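Local coordinates for protein Baccell_00875 (Bacteroides cellulosilyticus DSM 14838, PDB 5NO8) that is a polysaccharide lyase that probably removes L-rhamnose caps from glucuronic acid on complex arabinogalactan proteins, at residues Val387-Gly392 and Tyr676-Asp681; Gly392-Gly397 and Pro611-Thr616. One frame throughout, in Å; residues are numbered along the deposited sequence.

Interaction 1 (Val387-Gly392 and Tyr676-Asp681)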
# COMPACT_ATOMS: atom_id res chain seq x y z
N VAL A 387 -1.91 10.46 -20.56
CA VAL A 387 -1.34 11.56 -19.76
C VAL A 387 -0.48 11.02 -18.59
O VAL A 387 0.49 11.66 -18.18
CB VAL A 387 -2.44 12.55 -19.29
CG1 VAL A 387 -3.35 11.93 -18.22
CG2 VAL A 387 -1.82 13.85 -18.78
N ASP A 388 -0.81 9.84 -18.08
CA ASP A 388 -0.05 9.24 -16.99
C ASP A 388 1.21 8.48 -17.44
O ASP A 388 1.92 7.92 -16.59
CB ASP A 388 -0.95 8.37 -16.11
CG ASP A 388 -1.94 9.19 -15.27
OD1 ASP A 388 -1.54 10.23 -14.69
OD2 ASP A 388 -3.13 8.80 -15.21
N ARG A 389 1.50 8.48 -18.74
CA ARG A 389 2.72 7.89 -19.27
C ARG A 389 3.50 8.93 -20.09
O ARG A 389 4.31 8.58 -20.96
CB ARG A 389 2.38 6.66 -20.13
CG ARG A 389 1.69 5.55 -19.33
CD ARG A 389 0.82 4.64 -20.20
NE ARG A 389 0.24 3.58 -19.37
CZ ARG A 389 -0.80 3.71 -18.55
NH1 ARG A 389 -1.46 4.88 -18.47
NH2 ARG A 389 -1.21 2.67 -17.81
N ASP A 390 3.29 10.21 -19.77
CA ASP A 390 3.88 11.28 -20.55
C ASP A 390 5.20 11.74 -19.93
O ASP A 390 5.69 11.12 -18.98
CB ASP A 390 2.83 12.42 -20.81
CG ASP A 390 2.57 13.33 -19.61
OD1 ASP A 390 3.18 13.26 -18.52
OD2 ASP A 390 1.65 14.18 -19.78
N GLU A 391 5.76 12.80 -20.49
CA GLU A 391 7.13 13.23 -20.23
C GLU A 391 7.30 14.23 -19.08
O GLU A 391 8.40 14.75 -18.85
CB GLU A 391 7.73 13.78 -21.55
CG GLU A 391 7.03 15.01 -22.12
CD GLU A 391 5.94 14.71 -23.14
OE1 GLU A 391 5.23 13.67 -23.03
OE2 GLU A 391 5.77 15.55 -24.07
N GLY A 392 6.22 14.50 -18.33
CA GLY A 392 6.26 15.43 -17.20
C GLY A 392 5.55 14.84 -16.00
O GLY A 392 5.61 13.61 -15.77
N TYR A 676 6.83 -1.50 -16.43
CA TYR A 676 7.22 -0.11 -16.68
C TYR A 676 7.95 0.46 -15.48
O TYR A 676 7.49 0.30 -14.35
CB TYR A 676 6.02 0.83 -16.95
CG TYR A 676 5.42 0.81 -18.36
CD1 TYR A 676 6.02 0.12 -19.41
CD2 TYR A 676 4.25 1.52 -18.63
CE1 TYR A 676 5.47 0.13 -20.70
CE2 TYR A 676 3.69 1.52 -19.91
CZ TYR A 676 4.30 0.82 -20.92
OH TYR A 676 3.76 0.80 -22.19
N ALA A 677 9.05 1.16 -15.74
CA ALA A 677 9.53 2.18 -14.81
C ALA A 677 8.85 3.48 -15.22
O ALA A 677 9.01 3.95 -16.36
CB ALA A 677 11.03 2.32 -14.89
N ASN A 678 8.05 4.01 -14.32
CA ASN A 678 7.29 5.20 -14.59
C ASN A 678 7.64 6.24 -13.55
O ASN A 678 8.58 7.03 -13.77
CB ASN A 678 5.78 4.81 -14.68
CG ASN A 678 4.92 5.96 -15.11
OD1 ASN A 678 5.25 7.10 -14.82
ND2 ASN A 678 3.79 5.68 -15.81
N ASP A 679 6.97 6.25 -12.41
CA ASP A 679 7.04 7.33 -11.43
C ASP A 679 7.65 6.96 -10.05
O ASP A 679 7.73 7.79 -9.16
CB ASP A 679 5.63 7.99 -11.27
CG ASP A 679 4.47 6.99 -11.11
OD1 ASP A 679 4.56 5.78 -11.48
OD2 ASP A 679 3.42 7.45 -10.56
N GLN A 680 8.07 5.70 -9.90
CA GLN A 680 8.51 5.15 -8.62
C GLN A 680 9.78 5.75 -8.05
O GLN A 680 10.07 5.51 -6.88
CB GLN A 680 8.70 3.61 -8.69
CG GLN A 680 9.91 3.14 -9.51
CD GLN A 680 9.86 3.58 -10.95
OE1 GLN A 680 10.84 4.18 -11.52
NE2 GLN A 680 8.75 3.30 -11.57
N ASP A 681 10.51 6.55 -8.81
CA ASP A 681 11.77 7.09 -8.30
C ASP A 681 11.57 8.08 -7.15
O ASP A 681 12.47 8.30 -6.36
CB ASP A 681 12.62 7.62 -9.43
CG ASP A 681 13.05 6.49 -10.35
OD1 ASP A 681 13.59 5.48 -9.83
OD2 ASP A 681 12.82 6.56 -11.56
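The carboxamide of N678 reaches across to the backbone carbonyl of D388, its ND2 lying 3.0 Å from D388 O in an almost linear hydrogen bond of 176°. The carbonyl oxygen lies in the amide plane, so the N-H points straight at it. N678 gets there because its CG stands anti to the backbone N (chi1 -174°), carrying the amide out from the chain just past strand 672-677. Asparagine suits the place because its two ends do different work: OD1 accepts from R395 while ND2 donates to D388. With an alanine at this position, D388 O is likely to lose this donor and R395 NH1 this acceptor.

Beside this bond, R389 crosses Y676 at about a right angle. Its chain is extended from CG to NE, and NE comes to the edge of the phenol ring, 4.1 Å from Y676 CE2, with guanidinium and ring planes 67° apart. This is packing at an edge rather than a cation-pi stack; the far end of R389 is held by the carbonyls of H598 and G601. One directional amide bond, flanked by a tyrosine edge, thus joins the loop before helix 396-409 to the end of strand 672-677, with both ends of the N678 amide and NH2 of R389 paired.

Interaction 2 (Gly392-Gly397 and Pro611-Thr616)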
# COMPACT_ATOMS: atom_id res chain seq x y z
N GLY A 392 6.22 14.50 -18.33
CA GLY A 392 6.26 15.43 -17.20
C GLY A 392 5.55 14.84 -16.00
O GLY A 392 5.61 13.61 -15.77
N ALA A 393 4.88 15.70 -15.24
CA ALA A 393 4.09 15.30 -14.07
C ALA A 393 4.95 14.49 -13.09
O ALA A 393 6.02 14.95 -12.69
CB ALA A 393 2.82 14.56 -14.50
N GLU A 394 4.53 13.28 -12.73
CA GLU A 394 5.25 12.52 -11.72
C GLU A 394 6.66 12.13 -12.15
O GLU A 394 7.46 11.73 -11.30
CB GLU A 394 4.50 11.22 -11.37
CG GLU A 394 3.30 11.37 -10.46
CD GLU A 394 2.00 11.72 -11.17
OE1 GLU A 394 1.99 12.11 -12.37
OE2 GLU A 394 0.96 11.59 -10.48
N ARG A 395 6.95 12.16 -13.46
CA ARG A 395 8.32 11.86 -13.96
C ARG A 395 9.37 12.88 -13.51
O ARG A 395 10.57 12.59 -13.57
CB ARG A 395 8.35 11.71 -15.48
CG ARG A 395 8.03 10.33 -16.06
CD ARG A 395 6.68 9.79 -15.66
NE ARG A 395 5.59 10.61 -16.20
CZ ARG A 395 4.31 10.50 -15.83
NH1 ARG A 395 3.93 9.58 -14.93
NH2 ARG A 395 3.40 11.31 -16.38
N LEU A 396 8.94 14.05 -13.03
CA LEU A 396 9.81 14.99 -12.29
C LEU A 396 10.63 14.36 -11.15
O LEU A 396 11.71 14.84 -10.84
CB LEU A 396 9.04 16.19 -11.74
CG LEU A 396 8.83 17.39 -12.69
CD1 LEU A 396 10.14 18.18 -12.77
CD2 LEU A 396 8.37 17.00 -14.08
N GLY A 397 10.11 13.29 -10.53
CA GLY A 397 10.82 12.62 -9.48
C GLY A 397 12.18 12.10 -9.90
O GLY A 397 13.08 12.09 -9.07
N PRO A 611 4.59 -2.70 -2.42
CA PRO A 611 4.39 -1.29 -2.18
C PRO A 611 4.10 -0.54 -3.44
O PRO A 611 4.39 -1.02 -4.56
CB PRO A 611 5.73 -0.86 -1.57
CG PRO A 611 6.72 -1.75 -2.23
CD PRO A 611 6.02 -3.03 -2.58
N HIS A 612 3.40 0.58 -3.26
CA HIS A 612 3.40 1.62 -4.23
C HIS A 612 4.21 2.75 -3.61
O HIS A 612 4.06 3.06 -2.46
CB HIS A 612 2.01 2.10 -4.54
CG HIS A 612 1.99 3.17 -5.57
ND1 HIS A 612 1.91 4.50 -5.25
CD2 HIS A 612 2.15 3.10 -6.91
CE1 HIS A 612 1.95 5.21 -6.37
NE2 HIS A 612 2.09 4.38 -7.38
N TYR A 613 4.99 3.41 -4.43
CA TYR A 613 5.96 4.41 -3.95
C TYR A 613 5.38 5.58 -3.15
O TYR A 613 6.07 6.13 -2.30
CB TYR A 613 6.80 4.93 -5.11
CG TYR A 613 6.06 5.88 -6.00
CD1 TYR A 613 6.07 7.23 -5.73
CD2 TYR A 613 5.39 5.44 -7.12
CE1 TYR A 613 5.45 8.13 -6.55
CE2 TYR A 613 4.73 6.34 -7.94
CZ TYR A 613 4.75 7.69 -7.62
OH TYR A 613 4.15 8.64 -8.41
N TRP A 614 4.11 5.98 -3.39
CA TRP A 614 3.57 7.05 -2.52
C TRP A 614 3.39 6.63 -1.06
O TRP A 614 3.25 7.48 -0.18
CB TRP A 614 2.30 7.68 -3.06
CG TRP A 614 2.42 8.58 -4.23
CD1 TRP A 614 1.59 8.59 -5.28
CD2 TRP A 614 3.38 9.64 -4.49
NE1 TRP A 614 1.94 9.55 -6.18
CE2 TRP A 614 3.04 10.21 -5.72
CE3 TRP A 614 4.51 10.13 -3.82
CZ2 TRP A 614 3.77 11.26 -6.30
CZ3 TRP A 614 5.24 11.16 -4.40
CH2 TRP A 614 4.86 11.71 -5.60
N SER A 615 3.46 5.33 -0.75
CA SER A 615 3.56 4.90 0.64
C SER A 615 4.72 5.60 1.37
O SER A 615 4.68 5.73 2.58
CB SER A 615 3.75 3.38 0.78
OG SER A 615 5.00 2.92 0.22
N THR A 616 5.74 6.02 0.64
CA THR A 616 6.88 6.71 1.27
C THR A 616 6.55 8.09 1.78
O THR A 616 7.27 8.61 2.60
CB THR A 616 8.13 6.77 0.36
OG1 THR A 616 7.88 7.54 -0.81
CG2 THR A 616 8.57 5.35 -0.05
O HOH W 1 0.62 9.79 -8.65
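E394 meets the 611-616 turn through its aliphatic carbons: CG lies 3.5 Å from the hydroxyl oxygen OH of Y613, and the same CG lies 4.2 Å from W614 CZ2. A chi1 of -77° brings CG to these two atoms, and the bend at chi2 (85°) then turns the carboxylate toward a water. That water donates to E394 OE2 at 2.6 Å and accepts from W614 NE1 at 2.8 Å, sitting in the plane of the indole at its edge. Glutamate suits the site because its methylenes can pack against a hydroxyl and an indole carbon while its charge is met elsewhere, here by a salt bridge from OE2 to R447. The hydroxyl of Y613 is likewise engaged, by D679.

Behind these contacts the turn orders its own rings. Y613 CE1 sits 3.2 Å above the centre of the W614 indole, and Y613 CD2 lies over the rim of one H612 ring face. The backbone makes a type I turn from H612 to S615, where S615 N and S615 OG reach H612 O from opposite faces of its plane; T616 OG1 closes on Y613 O at 2.7 Å. The turn leads into helix 615-629, with helix 682-692 packed against Y613 and W614, while the glutamate's segment leads into helix 396-409 and touches W453 of helix 448-465.

Overall arrangement
The two contacts lie side by side, with centres about 8 Å apart, and share G392. Along the chain the order is 387-392, 392-397, 611-616 and then 676-681, so interaction 2 closes a shorter loop within the longer one spanned by interaction 1. The residues between are largely helical. Interaction 1 starts from the end of strand 672-677 of the four-stranded sheet, whereas interaction 2 sits at the starts of helices 396-409 and 615-629. Direct polar links tie them: R395 to N678, and Y613 to D679. Parts of the helical domain far apart in sequence are thereby joined to the sheet in one buried cluster, linked by these two hydrogen bonds.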